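Local coordinates for Bak protein (Grouper iridovirus, PDB 5VMN) that inhibits host-cell apoptosis as a viral Bcl-2 protein that sequesters the pro-apoptotic protein Bim, at residues A[12-17]-A[26-31]; A[83-86]-A[90-93]; A[100-105]-A[115-120]. All blocks are in the same frame, centred on the assembly; numbering follows the deposited sequence.

Contact 1 of 3, residues A[12-17]-A[26-31]; sequences SALLRG and EIHSQM. With EDO (1,2-ethanediol), chain N; NO3 (nitrate ion), chain F.
L14 and H28 meet because each turns its CG away from its own backbone N, with chi1 of 179° and -172°, which sends the leucine branch and the imidazole into the gap between helix 11-16 and helix 22-37. The L14 side chain meets that of H28 at a slant. Its CD1 methyl lies 3.7 Å from H28 CB, beside the root of the imidazole rather than over its face. The same L14 methyl reaches I27 CG2 at 4.3 Å, which gives the contact its apolar floor; beyond it, I27 packs on L75 of helix 68-84 and on W117.

The ring edge is where the polar chemistry lies. H28 CD2 comes within 3.2 Å of L14 O, which lies close to the ring plane, so a ring C-H faces a carbonyl near the end of helix 11-16. Just past the helix end, G17 has positive phi and leaves helical geometry, its CA 4.0 Å from H28 NE2.

Both ring nitrogens have a hydrogen-bond partner in the ring plane. H28 NE2 and water 1 are 2.7 Å apart, and this water gives a weak bond of 3.3 Å to L15 O. On the other nitrogen, H28 ND1 and O2 of a 1,2-ethanediol, probably from the crystallisation liquor, are 2.8 Å apart at 162°, and either may be the donor. In this crystal the imidazole is therefore gripped at both nitrogens, which should restrict its rotation, and L14 O beside CD2 would probably favour a more positive ring.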
ATOM      1  N   SER A  12      -5.547   0.120   7.509  1.00 35.09           N
ATOM      2  CA  SER A  12      -6.489  -0.889   7.976  1.00 35.53           C
ATOM      3  C   SER A  12      -7.838  -0.760   7.274  1.00 33.59           C
ATOM      4  O   SER A  12      -8.411  -1.761   6.827  1.00 32.50           O
ATOM      5  CB  SER A  12      -6.656  -0.778   9.490  1.00 42.48           C
ATOM      6  OG  SER A  12      -7.533  -1.774   9.954  1.00 56.89           O
ATOM      7  N   ALA A  13      -8.362   0.466   7.150  1.00 33.86           N
ATOM      8  CA  ALA A  13      -9.615   0.641   6.426  1.00 33.26           C
ATOM      9  C   ALA A  13      -9.448   0.272   4.963  1.00 31.59           C
ATOM     10  O   ALA A  13     -10.331  -0.349   4.368  1.00 30.88           O
ATOM     11  CB  ALA A  13     -10.115   2.087   6.544  1.00 34.19           C
ATOM     12  N   LEU A  14      -8.317   0.641   4.372  1.00 31.15           N
ATOM     13  CA  LEU A  14      -8.065   0.321   2.975  1.00 29.81           C
ATOM     14  C   LEU A  14      -8.156  -1.173   2.738  1.00 28.72           C
ATOM     15  O   LEU A  14      -8.803  -1.622   1.789  1.00 27.90           O
ATOM     16  CB  LEU A  14      -6.690   0.829   2.568  1.00 29.90           C
ATOM     17  CG  LEU A  14      -6.240   0.563   1.112  1.00 28.82           C
ATOM     18  CD1 LEU A  14      -6.945   1.421   0.143  1.00 29.51           C
ATOM     19  CD2 LEU A  14      -4.750   0.801   0.978  1.00 37.06           C
ATOM     20  N   LEU A  15      -7.456  -1.953   3.546  1.00 28.96           N
ATOM     21  CA  LEU A  15      -7.387  -3.386   3.281  1.00 28.17           C
ATOM     22  C   LEU A  15      -8.652  -4.128   3.698  1.00 28.64           C
ATOM     23  O   LEU A  15      -8.907  -5.235   3.205  1.00 32.20           O
ATOM     24  CB  LEU A  15      -6.158  -3.974   3.986  1.00 29.43           C
ATOM     25  CG  LEU A  15      -4.849  -3.333   3.496  1.00 32.84           C
ATOM     26  CD1 LEU A  15      -3.658  -3.942   4.184  1.00 46.86           C
ATOM     27  CD2 LEU A  15      -4.657  -3.435   1.989  1.00 41.60           C
ATOM     28  N   ARG A  16      -9.449  -3.556   4.579  1.00 29.32           N
ATOM     29  CA  ARG A  16     -10.714  -4.174   4.951  1.00 31.43           C
ATOM     30  C   ARG A  16     -11.805  -3.823   3.951  1.00 40.35           C
ATOM     31  O   ARG A  16     -12.785  -4.558   3.841  1.00 43.43           O
ATOM     32  CB  ARG A  16     -11.108  -3.765   6.367  1.00 36.27           C
ATOM     33  CG  ARG A  16     -10.254  -4.463   7.431  1.00 43.78           C
ATOM     34  CD  ARG A  16     -10.519  -4.011   8.880  1.00 53.15           C
ATOM     35  NE  ARG A  16      -9.887  -4.940   9.825  1.00 53.68           N
ATOM     36  CZ  ARG A  16      -8.590  -4.952  10.140  1.00 67.41           C
ATOM     37  NH1 ARG A  16      -8.122  -5.855  11.000  1.00 62.27           N
ATOM     38  NH2 ARG A  16      -7.751  -4.079   9.591  1.00 75.29           N
ATOM     39  N   GLY A  17     -11.637  -2.730   3.209  1.00 38.57           N
ATOM     40  CA  GLY A  17     -12.501  -2.432   2.080  1.00 37.19           C
ATOM     41  C   GLY A  17     -13.939  -2.167   2.462  1.00 50.54           C
ATOM     42  O   GLY A  17     -14.843  -2.364   1.644  1.00 51.19           O
ATOM     43  N   GLU A  26     -10.841   6.099  -2.965  1.00 26.45           N
ATOM     44  CA  GLU A  26     -10.318   6.258  -4.322  1.00 25.91           C
ATOM     45  C   GLU A  26      -8.987   5.526  -4.494  1.00 24.34           C
ATOM     46  O   GLU A  26      -8.729   4.929  -5.547  1.00 24.09           O
ATOM     47  CB  GLU A  26     -10.169   7.747  -4.677  1.00 26.35           C
ATOM     48  CG  GLU A  26      -9.860   7.989  -6.149  1.00 32.53           C
ATOM     49  CD  GLU A  26     -10.948   7.466  -7.078  1.00 44.59           C
ATOM     50  OE1 GLU A  26     -10.664   7.219  -8.265  1.00 48.99           O
ATOM     51  OE2 GLU A  26     -12.091   7.305  -6.614  1.00 39.59           O
ATOM     52  N   ILE A  27      -8.133   5.541  -3.481  1.00 23.53           N
ATOM     53  CA  ILE A  27      -6.901   4.765  -3.580  1.00 22.30           C
ATOM     54  C   ILE A  27      -7.229   3.287  -3.722  1.00 22.21           C
ATOM     55  O   ILE A  27      -6.571   2.560  -4.473  1.00 21.93           O
ATOM     56  CB  ILE A  27      -5.991   5.028  -2.376  1.00 21.82           C
ATOM     57  CG1 ILE A  27      -5.558   6.494  -2.342  1.00 23.74           C
ATOM     58  CG2 ILE A  27      -4.765   4.091  -2.393  1.00 20.84           C
ATOM     59  CD1 ILE A  27      -4.804   6.999  -3.563  1.00 28.39           C
ATOM     60  N   HIS A  28      -8.246   2.821  -3.008  1.00 23.07           N
ATOM     61  CA  HIS A  28      -8.680   1.424  -3.130  1.00 24.52           C
ATOM     62  C   HIS A  28      -9.084   1.099  -4.564  1.00 27.47           C
ATOM     63  O   HIS A  28      -8.677   0.079  -5.134  1.00 23.49           O
ATOM     64  CB  HIS A  28      -9.827   1.197  -2.151  1.00 24.76           C
ATOM     65  CG  HIS A  28     -10.276  -0.220  -2.018  1.00 28.92           C
ATOM     66  ND1 HIS A  28     -11.285  -0.757  -2.787  1.00 32.97           N
ATOM     67  CD2 HIS A  28      -9.889  -1.198  -1.162  1.00 31.40           C
ATOM     68  CE1 HIS A  28     -11.492  -2.012  -2.420  1.00 38.32           C
ATOM     69  NE2 HIS A  28     -10.662  -2.301  -1.436  1.00 34.11           N
ATOM     70  N   SER A  29      -9.878   1.971  -5.170  1.00 24.81           N
ATOM     71  CA  SER A  29     -10.268   1.795  -6.557  1.00 25.58           C
ATOM     72  C   SER A  29      -9.052   1.724  -7.479  1.00 24.90           C
ATOM     73  O   SER A  29      -8.985   0.850  -8.355  1.00 27.17           O
ATOM     74  CB  SER A  29     -11.217   2.942  -6.963  1.00 27.49           C
ATOM     75  OG  SER A  29     -11.519   2.882  -8.349  1.00 34.86           O
ATOM     76  N   GLN A  30      -8.089   2.637  -7.307  1.00 24.00           N
ATOM     77  CA  GLN A  30      -6.882   2.629  -8.129  1.00 23.71           C
ATOM     78  C   GLN A  30      -6.096   1.344  -7.925  1.00 23.84           C
ATOM     79  O   GLN A  30      -5.538   0.801  -8.879  1.00 25.97           O
ATOM     80  CB  GLN A  30      -5.975   3.821  -7.799  1.00 22.92           C
ATOM     81  CG  GLN A  30      -6.601   5.227  -7.955  1.00 23.20           C
ATOM     82  CD  GLN A  30      -6.623   5.696  -9.359  1.00 32.75           C
ATOM     83  OE1 GLN A  30      -7.410   5.206 -10.175  1.00 33.12           O
ATOM     84  NE2 GLN A  30      -5.761   6.675  -9.666  1.00 32.36           N
ATOM     85  N   MET A  31      -6.009   0.882  -6.674  1.00 22.04           N
ATOM     86  CA  MET A  31      -5.318  -0.367  -6.356  1.00 23.77           C
ATOM     87  C   MET A  31      -5.926  -1.534  -7.116  1.00 22.68           C
ATOM     88  O   MET A  31      -5.203  -2.388  -7.647  1.00 24.56           O
ATOM     89  CB  MET A  31      -5.403  -0.609  -4.843  1.00 22.28           C
ATOM     90  CG  MET A  31      -4.752  -1.904  -4.340  1.00 26.27           C
ATOM     91  SD  MET A  31      -5.069  -2.147  -2.598  1.00 28.12           S
ATOM     92  CE  MET A  31      -6.805  -2.632  -2.633  1.00 31.43           C
TER
HETATM   93  C1  EDO N 213     -13.745   1.235  -3.496  1.00 58.94           C
HETATM   94  O1  EDO N 213     -13.681   2.337  -4.399  1.00 82.34           O
HETATM   95  C2  EDO N 213     -13.680   0.010  -4.376  1.00 61.46           C
HETATM   96  O2  EDO N 213     -12.484   0.168  -5.136  1.00 51.68           O
HETATM   97  N   NO3 F 205      -3.749   2.514   9.640  1.00 77.79           N
HETATM   98  O1  NO3 F 205      -4.369   3.124  10.559  1.00 78.74           O
HETATM   99  O2  NO3 F 205      -3.996   1.298   9.412  1.00 73.60           O
HETATM  100  O3  NO3 F 205      -2.878   3.122   8.954  1.00 78.25           O
HETATM  101  O   HOH W   1     -10.361  -4.259   0.401  1.00 38.51           O

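Contact 2 of 3, residues A[83-86]-A[90-93]; sequences TKSE and ERTQ. With NO3 (nitrate ion), chain H; NO3 (nitrate ion), chain I; EDO (1,2-ethanediol), chain L.
The turn of an antiparallel helical hairpin brings S85 against E90 and R91, joining helix 68-84 to helix 88-103. In sequence and order this pair is consistent with the central hairpin of the Bcl-2 fold. The CA atoms of S85 and E90 mark the closest backbone approach, and S85 is the buried residue of the group.

S85 OG lies over the carboxylate carbon of E90 rather than in front of one oxygen. It is 2.9 Å from E90 CD and 3.1 Å from E90 OE2, but the angle is too poor for a hydrogen bond. The hydroxyl is bonded instead to Y81 O, one turn back in helix 68-84. E90 OE1 accepts a hydrogen bond of 2.6 Å from water 2. The same water takes a weak bond from E86 N, so it loosely ties the loop to the start of the second helix.

R91 closes the other flank of S85. Its CG packs on S85 CB at 3.7 Å, and a bend at chi3 (-78°) then brings the edge of the guanidinium alongside S85 O. R91 NH1 passes 3.3 Å from S85 O without a hydrogen bond, because the angle is poor. Part of the donor edge is used on a nitrate probably left from crystallisation, while E88 makes a salt bridge to NH2. The nitrate lies near the guanidinium plane in a two-pronged grip: R91 NH1 donates to its O3 at 2.9 Å and 155°, and R91 NH2 to its O1 at 2.9 Å and 157°.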
ATOM      1  N   THR A  83      -6.345 -10.380   2.377  1.00 25.56           N
ATOM      2  CA  THR A  83      -7.529 -11.177   2.080  1.00 27.09           C
ATOM      3  C   THR A  83      -7.305 -12.638   2.425  1.00 28.48           C
ATOM      4  O   THR A  83      -8.209 -13.311   2.939  1.00 34.95           O
ATOM      5  CB  THR A  83      -7.906 -11.022   0.607  1.00 28.48           C
ATOM      6  OG1 THR A  83      -8.269  -9.661   0.371  1.00 27.75           O
ATOM      7  CG2 THR A  83      -9.108 -11.879   0.260  1.00 39.52           C
ATOM      8  N   LYS A  84      -6.110 -13.153   2.135  1.00 27.56           N
ATOM      9  CA  LYS A  84      -5.815 -14.556   2.366  1.00 33.50           C
ATOM     10  C   LYS A  84      -5.536 -14.872   3.831  1.00 31.17           C
ATOM     11  O   LYS A  84      -5.488 -16.056   4.191  1.00 34.58           O
ATOM     12  CB  LYS A  84      -4.624 -14.956   1.481  1.00 33.56           C
ATOM     13  CG  LYS A  84      -4.350 -16.426   1.384  1.00 56.26           C
ATOM     14  CD  LYS A  84      -3.140 -16.692   0.484  1.00 60.72           C
ATOM     15  CE  LYS A  84      -2.982 -18.183   0.168  1.00 60.38           C
ATOM     16  NZ  LYS A  84      -1.778 -18.450  -0.671  1.00 69.74           N
ATOM     17  N   SER A  85      -5.379 -13.863   4.678  1.00 29.66           N
ATOM     18  CA  SER A  85      -5.066 -14.074   6.092  1.00 31.13           C
ATOM     19  C   SER A  85      -6.198 -14.766   6.833  1.00 34.72           C
ATOM     20  O   SER A  85      -7.378 -14.577   6.547  1.00 35.59           O
ATOM     21  CB  SER A  85      -4.770 -12.742   6.780  1.00 32.38           C
ATOM     22  OG  SER A  85      -3.563 -12.196   6.288  1.00 35.45           O
ATOM     23  N   GLU A  86      -5.821 -15.585   7.815  1.00 35.99           N
ATOM     24  CA  GLU A  86      -6.804 -16.313   8.607  1.00 41.77           C
ATOM     25  C   GLU A  86      -6.686 -16.029  10.103  1.00 44.83           C
ATOM     26  O   GLU A  86      -7.201 -16.803  10.916  1.00 46.67           O
ATOM     27  CB  GLU A  86      -6.681 -17.809   8.311  1.00 45.03           C
ATOM     28  CG  GLU A  86      -6.957 -18.126   6.838  1.00 54.16           C
ATOM     29  CD  GLU A  86      -7.272 -19.585   6.558  1.00 72.32           C
ATOM     30  OE1 GLU A  86      -7.379 -20.391   7.508  1.00 75.99           O
ATOM     31  OE2 GLU A  86      -7.425 -19.921   5.368  1.00 76.74           O
ATOM     32  N   GLU A  90      -2.206 -11.889  11.959  1.00 39.76           N
ATOM     33  CA  GLU A  90      -1.558 -11.674  10.669  1.00 34.39           C
ATOM     34  C   GLU A  90      -2.026 -10.375  10.016  1.00 35.62           C
ATOM     35  O   GLU A  90      -1.214  -9.633   9.461  1.00 31.92           O
ATOM     36  CB  GLU A  90      -1.810 -12.841   9.717  1.00 37.06           C
ATOM     37  CG  GLU A  90      -1.006 -12.709   8.405  1.00 35.73           C
ATOM     38  CD  GLU A  90      -1.341 -13.769   7.376  1.00 38.54           C
ATOM     39  OE1 GLU A  90      -2.087 -14.714   7.723  1.00 37.63           O
ATOM     40  OE2 GLU A  90      -0.847 -13.641   6.226  1.00 39.93           O
ATOM     41  N   ARG A  91      -3.324 -10.086  10.067  1.00 34.64           N
ATOM     42  CA  ARG A  91      -3.829  -8.868   9.427  1.00 31.33           C
ATOM     43  C   ARG A  91      -3.211  -7.630  10.061  1.00 33.02           C
ATOM     44  O   ARG A  91      -2.801  -6.692   9.365  1.00 31.92           O
ATOM     45  CB  ARG A  91      -5.353  -8.827   9.536  1.00 41.13           C
ATOM     46  CG  ARG A  91      -6.055  -9.780   8.577  1.00 34.08           C
ATOM     47  CD  ARG A  91      -7.564  -9.667   8.673  1.00 35.01           C
ATOM     48  NE  ARG A  91      -8.112 -10.358   9.827  1.00 43.14           N
ATOM     49  CZ  ARG A  91      -8.514 -11.626   9.840  1.00 49.54           C
ATOM     50  NH1 ARG A  91      -8.423 -12.392   8.757  1.00 40.95           N
ATOM     51  NH2 ARG A  91      -9.010 -12.137  10.954  1.00 44.05           N
ATOM     52  N   THR A  92      -3.105  -7.622  11.384  1.00 34.97           N
ATOM     53  CA  THR A  92      -2.490  -6.484  12.054  1.00 34.26           C
ATOM     54  C   THR A  92      -1.042  -6.315  11.629  1.00 36.10           C
ATOM     55  O   THR A  92      -0.586  -5.199  11.374  1.00 35.45           O
ATOM     56  CB  THR A  92      -2.576  -6.674  13.564  1.00 45.02           C
ATOM     57  OG1 THR A  92      -3.953  -6.686  13.939  1.00 47.44           O
ATOM     58  CG2 THR A  92      -1.845  -5.551  14.287  1.00 55.75           C
ATOM     59  N   GLN A  93      -0.296  -7.414  11.570  1.00 34.83           N
ATOM     60  CA  GLN A  93       1.102  -7.330  11.173  1.00 38.14           C
ATOM     61  C   GLN A  93       1.245  -6.815   9.748  1.00 30.96           C
ATOM     62  O   GLN A  93       2.159  -6.037   9.459  1.00 34.97           O
ATOM     63  CB  GLN A  93       1.776  -8.698  11.345  1.00 41.52           C
ATOM     64  CG  GLN A  93       1.895  -9.098  12.810  1.00 44.97           C
ATOM     65  CD  GLN A  93       2.068 -10.606  13.025  1.00 61.42           C
ATOM     66  OE1 GLN A  93       2.441 -11.343  12.112  1.00 54.65           O
ATOM     67  NE2 GLN A  93       1.779 -11.062  14.239  1.00 60.64           N
TER
HETATM   68  N   NO3 H 207      -9.998 -15.371  10.614  1.00 68.07           N
HETATM   69  O1  NO3 H 207      -9.571 -14.856  11.695  1.00 63.44           O
HETATM   70  O2  NO3 H 207     -10.690 -16.430  10.637  1.00 71.17           O
HETATM   71  O3  NO3 H 207      -9.737 -14.835   9.498  1.00 56.45           O
HETATM   72  N   NO3 I 208      -1.592 -18.905  -4.187  1.00 73.91           N
HETATM   73  O1  NO3 I 208      -0.480 -18.892  -3.572  1.00 61.77           O
HETATM   74  O2  NO3 I 208      -1.896 -19.909  -4.920  1.00 50.84           O
HETATM   75  O3  NO3 I 208      -2.387 -17.911  -4.071  1.00 62.49           O
HETATM   76  C1  EDO L 211       2.474 -19.018  -2.689  1.00 60.69           C
HETATM   77  O1  EDO L 211       1.852 -19.714  -3.808  1.00 22.82           O
HETATM   78  C2  EDO L 211       2.105 -17.541  -2.578  1.00 67.63           C
HETATM   79  O2  EDO L 211       0.690 -17.327  -2.510  1.00 78.07           O
HETATM   80  O   HOH W   2      -2.991 -15.939   9.827  1.00 41.00           O

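Contact 3 of 3, residues A[100-105]-A[115-120]; sequences RFFRQD and GGWVTC. With NO3 (nitrate ion), chain G.
An edge-to-face pair between F102 and W117 joins helix 88-103 to helix 116-122; near the start of the latter, G115, G116 and W117 form the Gly-Gly-Trp of the BH2 motif of Bcl-2 proteins. The tight part is confined to these two buried rings. F102 and W117 each place CG anti to the carbonyl carbon, beside the backbone N, which brings the two rings together. The six-membered ring of W117 turns its edge to one face of F102, with centroids 5.4 Å apart and planes at 63°. W117 CZ2 sits 3.8 Å from F102 CE1, toward the rim of the phenyl ring rather than over its middle, and W117 CH2 is 3.9 Å from F102 CZ. The opposite face of F102 is covered by F101, whose CD2 lies over the ring centre. I71 of helix 68-84 and I111 of helix 105-113 touch both F102 and W117.

Away from the rings the contact is loose: the nearest CA atoms, those of F102 and W117, are 11.7 Å apart, and only 75 Å² is buried between the segments. Outer residues such as R103 and V118 are exposed. A nitrate, probably from the crystallisation liquor, sits beside the ring pair. W117 NE1 donates to its O3 at 3.1 Å and 160°, in the indole plane. Within 115-120, T119 OG1 donates back to G115 O at 2.8 Å, from 41° above the carbonyl plane.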
ATOM      1  N   ARG A 100       5.041   0.851   8.418  1.00 35.58           N
ATOM      2  CA  ARG A 100       6.476   0.998   8.607  1.00 37.47           C
ATOM      3  C   ARG A 100       7.155   1.372   7.296  1.00 34.45           C
ATOM      4  O   ARG A 100       8.063   2.218   7.277  1.00 37.33           O
ATOM      5  CB  ARG A 100       7.054  -0.307   9.190  1.00 45.95           C
ATOM      6  CG  ARG A 100       8.223  -0.179  10.151  1.00 65.95           C
ATOM      7  CD  ARG A 100       8.306  -1.393  11.105  1.00 57.77           C
ATOM      8  NE  ARG A 100       8.149  -2.650  10.369  1.00 73.92           N
ATOM      9  CZ  ARG A 100       7.324  -3.652  10.693  1.00 72.57           C
ATOM     10  NH1 ARG A 100       6.548  -3.601  11.772  1.00 73.20           N
ATOM     11  NH2 ARG A 100       7.283  -4.728   9.918  1.00 69.55           N
ATOM     12  N   PHE A 101       6.727   0.765   6.186  1.00 30.30           N
ATOM     13  CA  PHE A 101       7.329   1.098   4.902  1.00 28.09           C
ATOM     14  C   PHE A 101       7.120   2.570   4.578  1.00 31.75           C
ATOM     15  O   PHE A 101       8.055   3.265   4.167  1.00 30.62           O
ATOM     16  CB  PHE A 101       6.744   0.236   3.779  1.00 27.32           C
ATOM     17  CG  PHE A 101       7.191   0.669   2.407  1.00 26.59           C
ATOM     18  CD1 PHE A 101       8.479   0.399   1.983  1.00 27.66           C
ATOM     19  CD2 PHE A 101       6.357   1.396   1.580  1.00 27.18           C
ATOM     20  CE1 PHE A 101       8.919   0.803   0.750  1.00 29.28           C
ATOM     21  CE2 PHE A 101       6.785   1.801   0.327  1.00 27.00           C
ATOM     22  CZ  PHE A 101       8.076   1.506  -0.085  1.00 24.77           C
ATOM     23  N   PHE A 102       5.887   3.055   4.729  1.00 31.02           N
ATOM     24  CA  PHE A 102       5.578   4.408   4.278  1.00 30.65           C
ATOM     25  C   PHE A 102       6.119   5.464   5.230  1.00 37.05           C
ATOM     26  O   PHE A 102       6.268   6.625   4.838  1.00 37.06           O
ATOM     27  CB  PHE A 102       4.065   4.578   4.086  1.00 28.00           C
ATOM     28  CG  PHE A 102       3.554   3.930   2.829  1.00 26.42           C
ATOM     29  CD1 PHE A 102       3.845   4.472   1.588  1.00 26.38           C
ATOM     30  CD2 PHE A 102       2.827   2.767   2.884  1.00 28.30           C
ATOM     31  CE1 PHE A 102       3.417   3.869   0.434  1.00 29.60           C
ATOM     32  CE2 PHE A 102       2.367   2.173   1.730  1.00 27.91           C
ATOM     33  CZ  PHE A 102       2.689   2.705   0.492  1.00 29.05           C
ATOM     34  N   ARG A 103       6.454   5.089   6.458  1.00 34.44           N
ATOM     35  CA  ARG A 103       7.046   6.050   7.388  1.00 35.83           C
ATOM     36  C   ARG A 103       8.547   6.222   7.199  1.00 35.98           C
ATOM     37  O   ARG A 103       9.135   7.123   7.799  1.00 37.28           O
ATOM     38  CB  ARG A 103       6.757   5.631   8.825  1.00 43.04           C
ATOM     39  CG  ARG A 103       5.285   5.762   9.206  1.00 54.92           C
ATOM     40  CD  ARG A 103       5.083   5.671  10.718  1.00 62.59           C
ATOM     41  NE  ARG A 103       5.794   4.529  11.307  1.00 74.53           N
ATOM     42  CZ  ARG A 103       5.226   3.393  11.716  1.00 61.85           C
ATOM     43  NH1 ARG A 103       3.910   3.207  11.622  1.00 70.02           N
ATOM     44  NH2 ARG A 103       5.983   2.432  12.223  1.00 60.22           N
ATOM     45  N   GLN A 104       9.190   5.392   6.395  1.00 36.12           N
ATOM     46  CA  GLN A 104      10.593   5.614   6.087  1.00 35.80           C
ATOM     47  C   GLN A 104      10.776   6.974   5.436  1.00 37.23           C
ATOM     48  O   GLN A 104       9.980   7.388   4.585  1.00 36.08           O
ATOM     49  CB  GLN A 104      11.113   4.529   5.152  1.00 36.12           C
ATOM     50  CG  GLN A 104      11.119   3.134   5.761  1.00 32.77           C
ATOM     51  CD  GLN A 104      11.665   2.080   4.801  1.00 34.51           C
ATOM     52  OE1 GLN A 104      12.682   1.451   5.064  1.00 37.99           O
ATOM     53  NE2 GLN A 104      10.977   1.881   3.695  1.00 33.06           N
ATOM     54  N   ASP A 105      11.850   7.663   5.832  1.00 39.88           N
ATOM     55  CA  ASP A 105      12.018   9.062   5.446  1.00 45.64           C
ATOM     56  C   ASP A 105      11.998   9.228   3.924  1.00 42.73           C
ATOM     57  O   ASP A 105      11.363  10.151   3.396  1.00 41.67           O
ATOM     58  CB  ASP A 105      13.318   9.606   6.040  1.00 54.65           C
ATOM     59  CG  ASP A 105      13.192   9.956   7.528  1.00 56.12           C
ATOM     60  OD1 ASP A 105      12.060   9.947   8.061  1.00 56.43           O
ATOM     61  OD2 ASP A 105      14.232  10.244   8.168  1.00 60.95           O
ATOM     62  N   GLY A 115       3.215  15.098  -5.037  1.00 30.26           N
ATOM     63  CA  GLY A 115       1.830  15.525  -5.078  1.00 34.77           C
ATOM     64  C   GLY A 115       0.922  14.919  -4.034  1.00 31.52           C
ATOM     65  O   GLY A 115      -0.273  15.239  -4.017  1.00 31.08           O
ATOM     66  N   GLY A 116       1.444  14.068  -3.157  1.00 31.68           N
ATOM     67  CA  GLY A 116       0.643  13.472  -2.113  1.00 31.41           C
ATOM     68  C   GLY A 116      -0.292  12.397  -2.644  1.00 32.13           C
ATOM     69  O   GLY A 116      -0.420  12.162  -3.844  1.00 25.87           O
ATOM     70  N   TRP A 117      -0.968  11.736  -1.712  1.00 30.95           N
ATOM     71  CA  TRP A 117      -1.932  10.712  -2.106  1.00 27.44           C
ATOM     72  C   TRP A 117      -3.066  11.288  -2.942  1.00 27.39           C
ATOM     73  O   TRP A 117      -3.658  10.564  -3.752  1.00 28.03           O
ATOM     74  CB  TRP A 117      -2.506  10.032  -0.871  1.00 26.70           C
ATOM     75  CG  TRP A 117      -1.518   9.156  -0.165  1.00 25.35           C
ATOM     76  CD1 TRP A 117      -0.773   9.464   0.942  1.00 28.72           C
ATOM     77  CD2 TRP A 117      -1.154   7.826  -0.532  1.00 24.81           C
ATOM     78  NE1 TRP A 117       0.025   8.408   1.280  1.00 28.66           N
ATOM     79  CE2 TRP A 117      -0.202   7.383   0.400  1.00 23.44           C
ATOM     80  CE3 TRP A 117      -1.566   6.957  -1.540  1.00 27.05           C
ATOM     81  CZ2 TRP A 117       0.356   6.110   0.347  1.00 24.60           C
ATOM     82  CZ3 TRP A 117      -0.986   5.679  -1.593  1.00 28.64           C
ATOM     83  CH2 TRP A 117      -0.042   5.281  -0.648  1.00 26.40           C
ATOM     84  N   VAL A 118      -3.405  12.573  -2.762  1.00 27.13           N
ATOM     85  CA  VAL A 118      -4.463  13.152  -3.584  1.00 28.05           C
ATOM     86  C   VAL A 118      -4.052  13.110  -5.043  1.00 30.52           C
ATOM     87  O   VAL A 118      -4.896  12.931  -5.927  1.00 32.55           O
ATOM     88  CB  VAL A 118      -4.821  14.592  -3.158  1.00 29.51           C
ATOM     89  CG1 VAL A 118      -5.763  15.283  -4.187  1.00 34.50           C
ATOM     90  CG2 VAL A 118      -5.477  14.580  -1.808  1.00 34.40           C
ATOM     91  N   THR A 119      -2.762  13.265  -5.324  1.00 29.91           N
ATOM     92  CA  THR A 119      -2.330  13.217  -6.713  1.00 32.77           C
ATOM     93  C   THR A 119      -2.393  11.786  -7.222  1.00 29.39           C
ATOM     94  O   THR A 119      -2.796  11.550  -8.364  1.00 35.02           O
ATOM     95  CB  THR A 119      -0.929  13.816  -6.855  1.00 35.00           C
ATOM     96  OG1 THR A 119      -1.015  15.224  -6.666  1.00 33.13           O
ATOM     97  CG2 THR A 119      -0.333  13.558  -8.234  1.00 40.51           C
ATOM     98  N   CYS A 120      -2.032  10.818  -6.373  1.00 26.47           N
ATOM     99  CA  CYS A 120      -2.228   9.410  -6.706  1.00 25.26           C
ATOM    100  C   CYS A 120      -3.687   9.124  -7.019  1.00 34.74           C
ATOM    101  O   CYS A 120      -4.011   8.474  -8.020  1.00 33.58           O
ATOM    102  CB  CYS A 120      -1.769   8.535  -5.556  1.00 26.49           C
ATOM    103  SG  CYS A 120      -1.817   6.741  -5.994  1.00 29.16           S
TER
HETATM  104  N   NO3 G 206       1.057   7.302   4.510  1.00 72.90           N
HETATM  105  O1  NO3 G 206       1.444   6.882   5.639  1.00 75.37           O
HETATM  106  O2  NO3 G 206      -0.180   7.381   4.278  1.00 71.76           O
HETATM  107  O3  NO3 G 206       1.895   7.639   3.617  1.00 53.24           O

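How the contacts relate
Along the chain the three contacts come in series: contact 1, then contact 2, then contact 3. Contacts 1 and 3 have centres about 14 Å apart and touch directly, because Q30 NE2 probably donates to C120 O (3.0 Å) and I27 CD1 packs on C120 SG (3.9 Å). Contact 2 stays apart, its centre about 15 Å from that of contact 1 and about 22 Å from that of contact 3. Contacts 2 and 3 share helix 88-103 and lie on opposite sides of the chain's centre. Helix 68-84, which enters contact 2 directly, also packs on side chains of contacts 1 and 3, consistent with the central helix of a Bcl-2 bundle.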